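Local atomic coordinates of putative fimbrium tip subunit Fim1C (Bacteroides ovatus, PDB entry 4EPS), a protein that is probably a component of the fimbrium tip, in filamentous cell-surface appendages that mediate cell adhesion and biofilm formation. Residues M159-V164 and R219-P224; S225-I230 and T243-K248; V438-K443 and V483-T488; S466-S471 and N500-R505. One frame throughout, in Å; residues are numbered along the deposited sequence.

Interaction 1 (M159-V164 and R219-P224)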
loop_
_atom_site.group_PDB
_atom_site.type_symbol
_atom_site.label_atom_id
_atom_site.label_comp_id
_atom_site.label_asym_id
_atom_site.label_seq_id
_atom_site.Cartn_x
_atom_site.Cartn_y
_atom_site.Cartn_z
HETATM N N MSE A 159 13.699 -37.472 -25.395
HETATM C CA MSE A 159 14.075 -37.444 -23.985
HETATM C C MSE A 159 12.892 -36.962 -23.152
HETATM O O MSE A 159 11.854 -36.572 -23.701
HETATM C CB MSE A 159 15.303 -36.499 -23.772
HETATM C CG MSE A 159 16.569 -36.965 -24.519
HETATM SE SE MSE A 159 17.139 -38.766 -23.956
HETATM C CE MSE A 159 16.661 -39.796 -25.585
ATOM N N SER A 160 13.061 -36.959 -21.826
ATOM C CA SER A 160 12.059 -36.416 -20.915
ATOM C C SER A 160 12.618 -35.111 -20.386
ATOM O O SER A 160 13.802 -34.838 -20.590
ATOM C CB SER A 160 11.743 -37.415 -19.801
ATOM O OG SER A 160 10.571 -36.980 -19.128
ATOM N N LEU A 161 11.793 -34.296 -19.733
ATOM C CA LEU A 161 12.267 -32.992 -19.274
ATOM C C LEU A 161 11.875 -32.688 -17.837
ATOM O O LEU A 161 10.702 -32.787 -17.472
ATOM C CB LEU A 161 11.705 -31.900 -20.208
ATOM C CG LEU A 161 12.149 -30.448 -19.921
ATOM C CD1 LEU A 161 13.677 -30.275 -20.199
ATOM C CD2 LEU A 161 11.339 -29.486 -20.731
ATOM N N VAL A 162 12.865 -32.276 -17.037
ATOM C CA VAL A 162 12.641 -31.802 -15.676
ATOM C C VAL A 162 12.539 -30.270 -15.771
ATOM O O VAL A 162 13.421 -29.633 -16.357
ATOM C CB VAL A 162 13.766 -32.251 -14.683
ATOM C CG1 VAL A 162 13.775 -31.408 -13.385
ATOM C CG2 VAL A 162 13.639 -33.730 -14.340
ATOM N N VAL A 163 11.512 -29.682 -15.163
ATOM C CA VAL A 163 11.378 -28.216 -15.091
ATOM C C VAL A 163 11.317 -27.861 -13.599
ATOM O O VAL A 163 10.514 -28.468 -12.885
ATOM C CB VAL A 163 10.157 -27.654 -15.874
ATOM C CG1 VAL A 163 10.077 -26.123 -15.723
ATOM C CG2 VAL A 163 10.243 -28.043 -17.365
ATOM N N VAL A 164 12.183 -26.935 -13.128
ATOM C CA VAL A 164 12.193 -26.530 -11.718
ATOM C C VAL A 164 11.832 -25.044 -11.628
ATOM O O VAL A 164 12.484 -24.215 -12.256
ATOM C CB VAL A 164 13.538 -26.815 -10.980
ATOM C CG1 VAL A 164 13.410 -26.515 -9.480
ATOM C CG2 VAL A 164 14.032 -28.242 -11.217
ATOM N N ARG A 219 15.638 -25.953 -16.577
ATOM C CA ARG A 219 15.217 -27.097 -17.409
ATOM C C ARG A 219 16.359 -28.058 -17.574
ATOM O O ARG A 219 17.505 -27.645 -17.740
ATOM C CB ARG A 219 14.689 -26.617 -18.781
ATOM C CG ARG A 219 13.449 -25.732 -18.617
ATOM C CD ARG A 219 12.576 -25.639 -19.851
ATOM N NE ARG A 219 13.131 -24.765 -20.884
ATOM C CZ ARG A 219 12.870 -23.465 -21.012
ATOM N NH1 ARG A 219 12.067 -22.847 -20.141
ATOM N NH2 ARG A 219 13.419 -22.769 -21.993
ATOM N N LEU A 220 16.065 -29.355 -17.496
ATOM C CA LEU A 220 17.089 -30.372 -17.621
ATOM C C LEU A 220 16.533 -31.573 -18.349
ATOM O O LEU A 220 15.582 -32.181 -17.859
ATOM C CB LEU A 220 17.580 -30.792 -16.211
ATOM C CG LEU A 220 18.686 -31.844 -16.167
ATOM C CD1 LEU A 220 20.042 -31.210 -16.547
ATOM C CD2 LEU A 220 18.794 -32.419 -14.775
ATOM N N LEU A 221 17.131 -31.925 -19.489
ATOM C CA LEU A 221 16.740 -33.146 -20.197
ATOM C C LEU A 221 17.208 -34.371 -19.412
ATOM O O LEU A 221 18.326 -34.365 -18.876
ATOM C CB LEU A 221 17.335 -33.192 -21.615
ATOM C CG LEU A 221 16.859 -32.089 -22.561
ATOM C CD1 LEU A 221 17.864 -31.915 -23.697
ATOM C CD2 LEU A 221 15.451 -32.373 -23.087
ATOM N N ARG A 222 16.338 -35.407 -19.326
ATOM C CA ARG A 222 16.607 -36.669 -18.621
ATOM C C ARG A 222 16.177 -37.840 -19.481
ATOM O O ARG A 222 15.295 -37.697 -20.331
ATOM C CB ARG A 222 15.855 -36.728 -17.263
ATOM C CG ARG A 222 16.208 -35.586 -16.249
ATOM C CD ARG A 222 17.612 -35.697 -15.685
ATOM N NE ARG A 222 17.816 -36.935 -14.919
ATOM C CZ ARG A 222 18.996 -37.510 -14.707
ATOM N NH1 ARG A 222 20.103 -36.993 -15.237
ATOM N NH2 ARG A 222 19.076 -38.623 -13.986
ATOM N N LYS A 223 16.817 -38.990 -19.297
ATOM C CA LYS A 223 16.418 -40.178 -20.056
ATOM C C LYS A 223 15.035 -40.634 -19.602
ATOM O O LYS A 223 14.748 -40.601 -18.403
ATOM C CB LYS A 223 17.433 -41.302 -19.888
ATOM C CG LYS A 223 18.669 -41.130 -20.754
ATOM C CD LYS A 223 19.676 -42.224 -20.455
ATOM C CE LYS A 223 20.878 -42.137 -21.355
ATOM N NZ LYS A 223 21.943 -43.105 -20.963
ATOM N N PRO A 224 14.141 -41.019 -20.527
ATOM C CA PRO A 224 12.822 -41.526 -20.093
ATOM C C PRO A 224 12.977 -42.724 -19.151
ATOM O O PRO A 224 13.935 -43.500 -19.283
ATOM C CB PRO A 224 12.156 -41.943 -21.411
ATOM C CG PRO A 224 12.844 -41.097 -22.445
ATOM C CD PRO A 224 14.274 -41.071 -22.001
#
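S160 to V163 pair with R219 to R222 as antiparallel neighbours within the fimbrillin-like region, a family of the transthyretin clan. The strand axes run 153° apart and approach to 4.5 Å. S160 with R222 and V162 with L220 are the hydrogen-bonded pairs. S160 N donates to R222 O at 2.8 Å, and R222 N returns a bond to S160 O from above the carbonyl plane. V162 and L220 bond in both directions, L220 N lying in the carbonyl plane of V162. L161 with L221, between the bonded pairs, and V163 with R219, beyond V162 and L220, are the non-hydrogen-bonded pairs.

The tight part is apolar. On one face, L161 CD1 meets L221 CD2 at 4.0 Å. L161 reaches it because its CG lies anti to the backbone N (chi1 -177°). Y129 of helix 126-130 touches both leucines, and Y252 of strand 251-256 also packs on L161. On the other face V162 and R222 lie side by side, with V162 CG2 against R222 CG at 3.7 Å. S160 OG is turned to the backbone oxygens of K248 and K251.

The edges are looser. The R219 stem runs beside V163, with its CG 4.1 Å from V163 CG2. Its guanidinium goes on to D212 and E217, which would balance its charge, and to a glycerol probably from the crystallisation liquor. K223 is exposed and its CB points away from the partner strand. The selenomethionine M159, though buried, lies past the last bridge; it bends at chi2 and chi3, and its SE rests 4.2 Å from P224 CD.

Interaction 2 (S225-I230 and T243-K248)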
loop_
_atom_site.group_PDB
_atom_site.type_symbol
_atom_site.label_atom_id
_atom_site.label_comp_id
_atom_site.label_asym_id
_atom_site.label_seq_id
_atom_site.Cartn_x
_atom_site.Cartn_y
_atom_site.Cartn_z
ATOM N N SER A 225 12.078 -42.821 -18.155
ATOM C CA SER A 225 12.064 -43.900 -17.141
ATOM C C SER A 225 13.239 -43.814 -16.143
ATOM O O SER A 225 13.360 -44.708 -15.309
ATOM C CB SER A 225 12.027 -45.289 -17.791
ATOM O OG SER A 225 10.830 -45.440 -18.535
ATOM N N SER A 226 14.053 -42.718 -16.148
ATOM C CA SER A 226 15.120 -42.567 -15.144
ATOM C C SER A 226 14.439 -42.267 -13.810
ATOM O O SER A 226 13.276 -41.835 -13.804
ATOM C CB SER A 226 16.124 -41.485 -15.541
ATOM O OG SER A 226 15.450 -40.280 -15.852
ATOM N N GLU A 227 15.103 -42.547 -12.691
ATOM C CA GLU A 227 14.432 -42.459 -11.388
ATOM C C GLU A 227 15.186 -41.701 -10.292
ATOM O O GLU A 227 14.789 -41.773 -9.124
ATOM C CB GLU A 227 14.180 -43.895 -10.872
ATOM C CG GLU A 227 13.099 -44.652 -11.640
ATOM C CD GLU A 227 12.846 -46.067 -11.147
ATOM O OE1 GLU A 227 13.703 -46.615 -10.415
ATOM O OE2 GLU A 227 11.793 -46.637 -11.515
ATOM N N ASN A 228 16.225 -40.955 -10.654
ATOM C CA ASN A 228 17.061 -40.263 -9.690
ATOM C C ASN A 228 16.347 -39.167 -8.921
ATOM O O ASN A 228 15.468 -38.497 -9.442
ATOM C CB ASN A 228 18.266 -39.627 -10.407
ATOM C CG ASN A 228 18.995 -40.610 -11.281
ATOM O OD1 ASN A 228 18.507 -40.978 -12.336
ATOM N ND2 ASN A 228 20.120 -41.123 -10.818
ATOM N N GLN A 229 16.777 -38.960 -7.684
ATOM C CA GLN A 229 16.370 -37.794 -6.939
ATOM C C GLN A 229 17.304 -36.689 -7.375
ATOM O O GLN A 229 18.491 -36.954 -7.622
ATOM C CB GLN A 229 16.495 -38.031 -5.420
ATOM C CG GLN A 229 15.453 -38.993 -4.862
ATOM C CD GLN A 229 15.532 -39.079 -3.357
ATOM O OE1 GLN A 229 16.586 -38.878 -2.751
ATOM N NE2 GLN A 229 14.416 -39.389 -2.721
ATOM N N ILE A 230 16.778 -35.484 -7.525
ATOM C CA ILE A 230 17.571 -34.304 -7.774
ATOM C C ILE A 230 17.435 -33.462 -6.507
ATOM O O ILE A 230 16.310 -33.148 -6.097
ATOM C CB ILE A 230 17.171 -33.534 -9.062
ATOM C CG1 ILE A 230 17.460 -34.400 -10.322
ATOM C CG2 ILE A 230 17.900 -32.168 -9.126
ATOM C CD1 ILE A 230 16.756 -33.870 -11.630
ATOM N N THR A 243 12.159 -37.666 -9.328
ATOM C CA THR A 243 11.794 -37.809 -10.752
ATOM C C THR A 243 11.203 -39.205 -11.046
ATOM O O THR A 243 10.625 -39.413 -12.116
ATOM C CB THR A 243 12.989 -37.528 -11.694
ATOM O OG1 THR A 243 13.895 -38.636 -11.680
ATOM C CG2 THR A 243 13.709 -36.203 -11.372
ATOM N N ALA A 244 11.377 -40.164 -10.132
ATOM C CA ALA A 244 10.869 -41.535 -10.352
ATOM C C ALA A 244 9.400 -41.519 -10.773
ATOM O O ALA A 244 8.598 -40.818 -10.165
ATOM C CB ALA A 244 11.045 -42.370 -9.090
ATOM N N GLU A 245 9.075 -42.262 -11.831
ATOM C CA GLU A 245 7.731 -42.459 -12.434
ATOM C C GLU A 245 7.200 -41.223 -13.158
ATOM O O GLU A 245 6.078 -41.259 -13.671
ATOM C CB GLU A 245 6.676 -42.919 -11.383
ATOM C CG GLU A 245 7.176 -43.971 -10.394
ATOM C CD GLU A 245 7.740 -45.246 -10.993
ATOM O OE1 GLU A 245 7.542 -45.471 -12.205
ATOM O OE2 GLU A 245 8.317 -46.054 -10.231
ATOM N N LYS A 246 7.989 -40.140 -13.221
ATOM C CA LYS A 246 7.482 -38.916 -13.839
ATOM C C LYS A 246 8.233 -38.573 -15.129
ATOM O O LYS A 246 7.976 -37.517 -15.711
ATOM C CB LYS A 246 7.571 -37.748 -12.828
ATOM C CG LYS A 246 6.802 -38.026 -11.534
ATOM C CD LYS A 246 7.231 -37.114 -10.411
ATOM C CE LYS A 246 6.880 -37.690 -9.055
ATOM N NZ LYS A 246 7.379 -36.814 -7.964
HETATM N N MSE A 247 9.154 -39.450 -15.565
HETATM C CA MSE A 247 10.021 -39.198 -16.727
HETATM C C MSE A 247 9.509 -39.910 -17.982
HETATM O O MSE A 247 10.017 -40.969 -18.360
HETATM C CB MSE A 247 11.466 -39.602 -16.395
HETATM C CG MSE A 247 12.028 -38.862 -15.173
HETATM SE SE MSE A 247 12.529 -37.019 -15.654
HETATM C CE MSE A 247 10.914 -36.050 -15.105
ATOM N N LYS A 248 8.475 -39.336 -18.605
ATOM C CA LYS A 248 7.869 -39.905 -19.821
ATOM C C LYS A 248 8.487 -39.263 -21.054
ATOM O O LYS A 248 8.724 -38.055 -21.058
ATOM C CB LYS A 248 6.350 -39.679 -19.832
ATOM C CG LYS A 248 5.581 -40.561 -18.850
ATOM C CD LYS A 248 4.087 -40.487 -19.135
ATOM C CE LYS A 248 3.310 -41.608 -18.485
ATOM N NZ LYS A 248 1.951 -41.744 -19.077
HETATM O O HOH W 1 8.774 -43.886 -19.298
HETATM O O HOH W 2 15.836 -38.632 -13.669
HETATM O O HOH W 3 10.713 -42.892 -13.995
HETATM O O HOH W 4 13.059 -40.012 -7.661
HETATM O O HOH W 5 9.487 -48.499 -10.689
HETATM O O HOH W 6 10.215 -45.795 -13.451
#
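S225 and M247 join two loops, the link from strand 217-222 to strand 229-234 and the one between strands 237-242 and 251-256. S225 N donates to M247 O at 2.8 Å. At the other end of the contact T243 OG1 donates to N228 O at 2.7 Å, in the carbonyl plane and on a lone pair. OG1 lies between its own backbone N and carbonyl carbon (chi1 75°), which turns it to N228 and leaves CG2 for I230. T243 N adds a weak bond to the same oxygen.

Apolar contacts are few. I230 CD1 meets T243 CG2 at 3.8 Å, the two side chains crossing at about a right angle. E227 CB lies 3.9 Å from A244 CB. Apart from these, M247 CG makes van der Waals contact with the carbonyl oxygen of S226, and its selenium end packs on S160 and V162.

Waters add polar links. One donates to both T243 OG1 and S226 OG, which is also hydrogen-bonded to K223 O. Two others link S226 O to E245 N and E227 O to A244 N, at the type II turn from T243 to K246. A valine in place of T243 would probably leave N228 O without its strong donor.

E227 OE2 and E245 OE2 stand 3.8 Å apart, and two waters donate to both carboxylates, which probably eases the repulsion. The exposed end is therefore a hydrated joint, and the firmer grip lies at T243.

Interaction 3 (V438-K443 and V483-T488)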
loop_
_atom_site.group_PDB
_atom_site.type_symbol
_atom_site.label_atom_id
_atom_site.label_comp_id
_atom_site.label_asym_id
_atom_site.label_seq_id
_atom_site.Cartn_x
_atom_site.Cartn_y
_atom_site.Cartn_z
ATOM N N VAL A 438 27.061 13.263 -0.867
ATOM C CA VAL A 438 26.554 14.493 -0.237
ATOM C C VAL A 438 25.051 14.350 0.090
ATOM O O VAL A 438 24.618 14.764 1.176
ATOM C CB VAL A 438 26.870 15.719 -1.132
ATOM C CG1 VAL A 438 26.026 16.948 -0.753
ATOM C CG2 VAL A 438 28.359 16.048 -1.042
ATOM N N ALA A 439 24.298 13.657 -0.779
ATOM C CA ALA A 439 22.849 13.463 -0.602
ATOM C C ALA A 439 22.481 12.509 0.555
ATOM O O ALA A 439 21.312 12.469 0.943
ATOM C CB ALA A 439 22.221 12.980 -1.908
ATOM N N LEU A 440 23.447 11.756 1.122
ATOM C CA LEU A 440 23.201 10.907 2.294
ATOM C C LEU A 440 22.849 11.726 3.546
ATOM O O LEU A 440 22.255 11.196 4.483
ATOM C CB LEU A 440 24.426 10.040 2.613
ATOM C CG LEU A 440 24.778 8.981 1.545
ATOM C CD1 LEU A 440 26.016 8.216 1.952
ATOM C CD2 LEU A 440 23.629 7.980 1.370
ATOM N N GLN A 441 23.263 12.987 3.587
ATOM C CA GLN A 441 22.998 13.810 4.764
ATOM C C GLN A 441 22.029 14.938 4.424
ATOM O O GLN A 441 22.047 15.481 3.319
ATOM C CB GLN A 441 24.346 14.374 5.319
ATOM C CG GLN A 441 24.257 15.233 6.616
ATOM C CD GLN A 441 23.664 14.457 7.791
ATOM O OE1 GLN A 441 22.564 13.910 7.706
ATOM N NE2 GLN A 441 24.356 14.424 8.916
ATOM N N ASP A 442 21.166 15.300 5.383
ATOM C CA ASP A 442 20.274 16.444 5.212
ATOM C C ASP A 442 20.258 17.257 6.519
ATOM O O ASP A 442 20.936 16.888 7.479
ATOM C CB ASP A 442 18.860 16.009 4.752
ATOM C CG ASP A 442 18.042 15.183 5.742
ATOM O OD1 ASP A 442 18.445 15.089 6.931
ATOM O OD2 ASP A 442 17.000 14.637 5.332
ATOM N N LYS A 443 19.467 18.347 6.559
ATOM C CA LYS A 443 19.387 19.262 7.705
ATOM C C LYS A 443 18.842 18.588 8.971
ATOM O O LYS A 443 19.117 19.078 10.066
ATOM C CB LYS A 443 18.530 20.504 7.343
ATOM C CG LYS A 443 17.049 20.210 7.070
ATOM C CD LYS A 443 16.327 21.387 6.401
ATOM C CE LYS A 443 14.842 21.142 6.231
ATOM N NZ LYS A 443 14.556 19.957 5.373
ATOM N N VAL A 483 34.335 13.335 0.648
ATOM C CA VAL A 483 33.163 13.887 1.293
ATOM C C VAL A 483 33.292 13.795 2.809
ATOM O O VAL A 483 33.701 12.769 3.358
ATOM C CB VAL A 483 31.860 13.194 0.767
ATOM C CG1 VAL A 483 30.618 13.654 1.536
ATOM C CG2 VAL A 483 31.679 13.481 -0.731
ATOM N N THR A 484 32.910 14.887 3.462
ATOM C CA THR A 484 32.850 14.996 4.915
ATOM C C THR A 484 31.461 15.441 5.280
ATOM O O THR A 484 30.714 15.917 4.421
ATOM C CB THR A 484 33.923 15.969 5.438
ATOM O OG1 THR A 484 33.780 17.230 4.766
ATOM C CG2 THR A 484 35.339 15.395 5.289
ATOM N N TYR A 485 31.109 15.299 6.550
ATOM C CA TYR A 485 29.771 15.624 7.003
ATOM C C TYR A 485 29.762 16.422 8.283
ATOM O O TYR A 485 30.595 16.205 9.148
ATOM C CB TYR A 485 29.013 14.309 7.304
ATOM C CG TYR A 485 28.811 13.428 6.094
ATOM C CD1 TYR A 485 27.785 13.684 5.183
ATOM C CD2 TYR A 485 29.661 12.346 5.845
ATOM C CE1 TYR A 485 27.619 12.894 4.034
ATOM C CE2 TYR A 485 29.485 11.532 4.720
ATOM C CZ TYR A 485 28.474 11.821 3.813
ATOM O OH TYR A 485 28.329 11.024 2.703
ATOM N N SER A 486 28.747 17.248 8.416
ATOM C CA SER A 486 28.349 17.859 9.674
ATOM C C SER A 486 27.015 17.176 10.036
ATOM O O SER A 486 26.555 16.302 9.285
ATOM C CB SER A 486 28.198 19.364 9.527
ATOM O OG SER A 486 27.063 19.624 8.716
ATOM N N LYS A 487 26.341 17.628 11.113
ATOM C CA LYS A 487 25.036 17.076 11.469
ATOM C C LYS A 487 23.944 17.605 10.546
ATOM O O LYS A 487 22.817 17.111 10.598
ATOM C CB LYS A 487 24.710 17.375 12.944
ATOM C CG LYS A 487 25.550 16.541 13.903
ATOM C CD LYS A 487 25.222 16.840 15.355
ATOM C CE LYS A 487 26.093 16.035 16.288
ATOM N NZ LYS A 487 25.920 16.446 17.707
ATOM N N THR A 488 24.257 18.571 9.663
ATOM C CA THR A 488 23.241 19.152 8.784
ATOM C C THR A 488 23.558 19.056 7.283
ATOM O O THR A 488 22.674 19.359 6.481
ATOM C CB THR A 488 22.986 20.649 9.158
ATOM O OG1 THR A 488 24.189 21.398 8.960
ATOM C CG2 THR A 488 22.509 20.823 10.605
HETATM O O HOH W 7 20.844 18.158 12.316
#
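V438 to Q441 form a type I beta turn, closed by Q441 N to V438 O at 3.3 Å, and the chain runs on beside 483-488. V483 to Y485 end a strand, and S486 to T488 make an ST turn, with S486 OG accepting from T488 N. The backbones draw closest at K443 and T488, whose CA atoms are 4.0 Å apart. No direct backbone hydrogen bond joins them. CA-H...O contacts run from T488 CA to D442 O and from K443 CA to T488 O, and a water donates to both K443 O and K487 O.

Q441 carries the side-chain contact. Its CG lies anti to the backbone N (chi1 -178°) and the chain bends at chi2, which brings the amide over the ST turn. NE2 donates to S486 O at 2.9 Å, on a lone pair and near the amide plane of Q441. OE1 accepts from D442 N and L447 N, and NE2 also hydrogen-bonds to N445 OD1, so the amide is fixed in rotation. Nearer the backbone, Q441 CB meets Y485 CD1 at 3.5 Å. The Y485 hydroxyl touches L440 CD1 at 3.7 Å and bonds to L437 O. V438 CG2 meets V483 CG1 at 4.2 Å. A leucine in place of Q441 would probably remove the one direct hydrogen bond between the segments and leave L447 N without its side-chain partner.

The contact ties the link between helices 434-438 and 446-458 to the end of strand 479-485, with L447 and M463 packed on Y485 and A492 of strand 490-497 on V438.

Interaction 4 (S466-S471 and N500-R505)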
loop_
_atom_site.group_PDB
_atom_site.type_symbol
_atom_site.label_atom_id
_atom_site.label_comp_id
_atom_site.label_asym_id
_atom_site.label_seq_id
_atom_site.Cartn_x
_atom_site.Cartn_y
_atom_site.Cartn_z
ATOM N N SER A 466 32.239 11.732 11.443
ATOM C CA SER A 466 33.491 12.505 11.473
ATOM C C SER A 466 34.532 11.948 10.485
ATOM O O SER A 466 35.622 12.512 10.360
ATOM C CB SER A 466 34.073 12.512 12.889
ATOM O OG SER A 466 34.415 11.202 13.311
ATOM N N ALA A 467 34.214 10.839 9.785
ATOM C CA ALA A 467 35.152 10.245 8.828
ATOM C C ALA A 467 35.129 10.993 7.473
ATOM O O ALA A 467 34.261 11.833 7.224
ATOM C CB ALA A 467 34.820 8.774 8.613
ATOM N N THR A 468 36.101 10.672 6.612
ATOM C CA THR A 468 36.248 11.258 5.281
ATOM C C THR A 468 36.037 10.134 4.300
ATOM O O THR A 468 36.649 9.087 4.451
ATOM C CB THR A 468 37.608 11.948 5.140
ATOM O OG1 THR A 468 37.665 13.010 6.107
ATOM C CG2 THR A 468 37.796 12.549 3.733
ATOM N N TYR A 469 35.188 10.349 3.285
ATOM C CA TYR A 469 34.803 9.272 2.380
ATOM C C TYR A 469 35.270 9.476 0.950
ATOM O O TYR A 469 35.112 10.566 0.400
ATOM C CB TYR A 469 33.254 9.113 2.400
ATOM C CG TYR A 469 32.748 8.693 3.761
ATOM C CD1 TYR A 469 32.535 9.632 4.769
ATOM C CD2 TYR A 469 32.583 7.342 4.079
ATOM C CE1 TYR A 469 32.127 9.240 6.055
ATOM C CE2 TYR A 469 32.180 6.942 5.355
ATOM C CZ TYR A 469 31.958 7.895 6.340
ATOM O OH TYR A 469 31.565 7.500 7.607
ATOM N N TRP A 470 35.816 8.423 0.337
ATOM C CA TRP A 470 36.190 8.496 -1.075
ATOM C C TRP A 470 34.983 8.664 -1.980
ATOM O O TRP A 470 33.968 8.011 -1.751
ATOM C CB TRP A 470 36.817 7.163 -1.534
ATOM C CG TRP A 470 38.200 6.889 -1.045
ATOM C CD1 TRP A 470 38.586 5.852 -0.248
ATOM C CD2 TRP A 470 39.405 7.571 -1.439
ATOM N NE1 TRP A 470 39.952 5.842 -0.107
ATOM C CE2 TRP A 470 40.484 6.899 -0.810
ATOM C CE3 TRP A 470 39.674 8.711 -2.224
ATOM C CZ2 TRP A 470 41.816 7.316 -0.955
ATOM C CZ3 TRP A 470 41.002 9.120 -2.381
ATOM C CH2 TRP A 470 42.055 8.426 -1.752
ATOM N N SER A 471 35.121 9.449 -3.052
ATOM C CA SER A 471 34.113 9.440 -4.104
ATOM C C SER A 471 34.813 8.977 -5.385
ATOM O O SER A 471 36.055 8.904 -5.428
ATOM C CB SER A 471 33.462 10.807 -4.302
ATOM O OG SER A 471 34.303 11.638 -5.091
ATOM N N ASN A 500 46.362 8.866 -0.456
ATOM C CA ASN A 500 45.995 8.997 0.953
ATOM C C ASN A 500 45.057 7.838 1.337
ATOM O O ASN A 500 44.696 7.047 0.478
ATOM C CB ASN A 500 45.352 10.356 1.244
ATOM C CG ASN A 500 46.352 11.453 1.476
ATOM O OD1 ASN A 500 47.551 11.237 1.436
ATOM N ND2 ASN A 500 45.879 12.642 1.725
ATOM N N THR A 501 44.679 7.734 2.612
ATOM C CA THR A 501 43.781 6.684 3.098
ATOM C C THR A 501 42.486 7.309 3.576
ATOM O O THR A 501 42.512 8.108 4.511
ATOM C CB THR A 501 44.461 5.871 4.227
ATOM O OG1 THR A 501 45.614 5.219 3.693
ATOM C CG2 THR A 501 43.528 4.817 4.836
ATOM N N TYR A 502 41.361 6.949 2.937
ATOM C CA TYR A 502 40.042 7.425 3.354
ATOM C C TYR A 502 39.071 6.226 3.419
ATOM O O TYR A 502 39.465 5.088 3.147
ATOM C CB TYR A 502 39.503 8.548 2.447
ATOM C CG TYR A 502 40.428 9.741 2.309
ATOM C CD1 TYR A 502 40.647 10.616 3.378
ATOM C CD2 TYR A 502 41.112 9.979 1.125
ATOM C CE1 TYR A 502 41.477 11.736 3.238
ATOM C CE2 TYR A 502 41.965 11.080 0.983
ATOM C CZ TYR A 502 42.161 11.938 2.050
ATOM O OH TYR A 502 43.022 13.004 1.884
ATOM N N THR A 503 37.813 6.492 3.770
ATOM C CA THR A 503 36.819 5.434 3.983
ATOM C C THR A 503 36.020 5.146 2.745
ATOM O O THR A 503 35.550 6.064 2.059
ATOM C CB THR A 503 35.882 5.822 5.143
ATOM O OG1 THR A 503 36.691 6.035 6.294
ATOM C CG2 THR A 503 34.855 4.729 5.466
ATOM N N TYR A 504 35.820 3.856 2.500
ATOM C CA TYR A 504 34.953 3.377 1.434
ATOM C C TYR A 504 33.568 2.985 1.931
ATOM O O TYR A 504 33.438 2.263 2.919
ATOM C CB TYR A 504 35.553 2.109 0.801
ATOM C CG TYR A 504 36.689 2.366 -0.156
ATOM C CD1 TYR A 504 36.442 2.668 -1.490
ATOM C CD2 TYR A 504 38.016 2.227 0.252
ATOM C CE1 TYR A 504 37.483 2.864 -2.392
ATOM C CE2 TYR A 504 39.067 2.433 -0.640
ATOM C CZ TYR A 504 38.794 2.732 -1.964
ATOM O OH TYR A 504 39.808 2.928 -2.855
ATOM N N ARG A 505 32.557 3.384 1.179
ATOM C CA ARG A 505 31.181 2.865 1.217
ATOM C C ARG A 505 30.810 2.641 -0.247
ATOM O O ARG A 505 31.144 3.485 -1.078
ATOM C CB ARG A 505 30.196 3.830 1.901
ATOM C CG ARG A 505 30.271 3.834 3.424
ATOM C CD ARG A 505 29.516 2.645 4.022
ATOM N NE ARG A 505 29.702 2.618 5.473
ATOM C CZ ARG A 505 29.074 1.792 6.298
ATOM N NH1 ARG A 505 28.205 0.900 5.826
ATOM N NH2 ARG A 505 29.341 1.816 7.594
HETATM O O HOH W 8 38.276 8.415 7.179
HETATM O O HOH W 9 33.180 5.741 -0.341
#
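W470 and Y502 both place CG anti to the carbonyl carbon (chi1 -73° in W470), and this brings the indole against the tyrosine ring. The edge of Y502 points at the indole face in a T-shaped pair, with planes at 82°. The six-membered ring of W470 and the Y502 ring have centroids 4.8 Å apart. Y502 CB adds a CH-pi contact, 3.7 Å from the centroid of the five-membered ring of W470. On the other side of the indole Y504 meets it obliquely, and W470 CD1 sits over the centre of the Y504 ring.

Indole NE1 bonds to G344 O and the Y504 hydroxyl to K345 O. N500 O lies at the indole edge, 3.2 Å from W470 CZ2, and is buried without a hydrogen-bond partner. N500 ND2 holds the Y502 hydroxyl in a nearly straight bond.

T503 N donates to T468 O and W470 N to T503 O, both at 2.9 Å. Beside this bridge T503 CG2 rests 3.5 Å from Y469 CE2, and T468 CG2 packs on Y502 CD1.

The strand segments cross at 70° and share a single bridge, at Y469 and T503. An aromatic cluster thus fills the junction between a three-stranded antiparallel sheet and the sheet that holds strand 502-509.

The four contacts form two groups on opposite sides of the chain's centre. Interactions 1 and 2, in the fimbrillin-like range, have centres 9 Å apart and come first along the chain, one after the other. They touch each other, and strands 217-222 and 229-234, one from each, follow each other in the chain. Interactions 3 and 4 lie nearer the C terminus, with centres 14 Å apart and segments that alternate along the chain. Strands 469-474 and 479-485, neighbours in one antiparallel sheet, join them through Y469 N and V483 O. Centres in different groups are 52 to 60 Å apart, so the groups belong to separate parts of an elongated subunit.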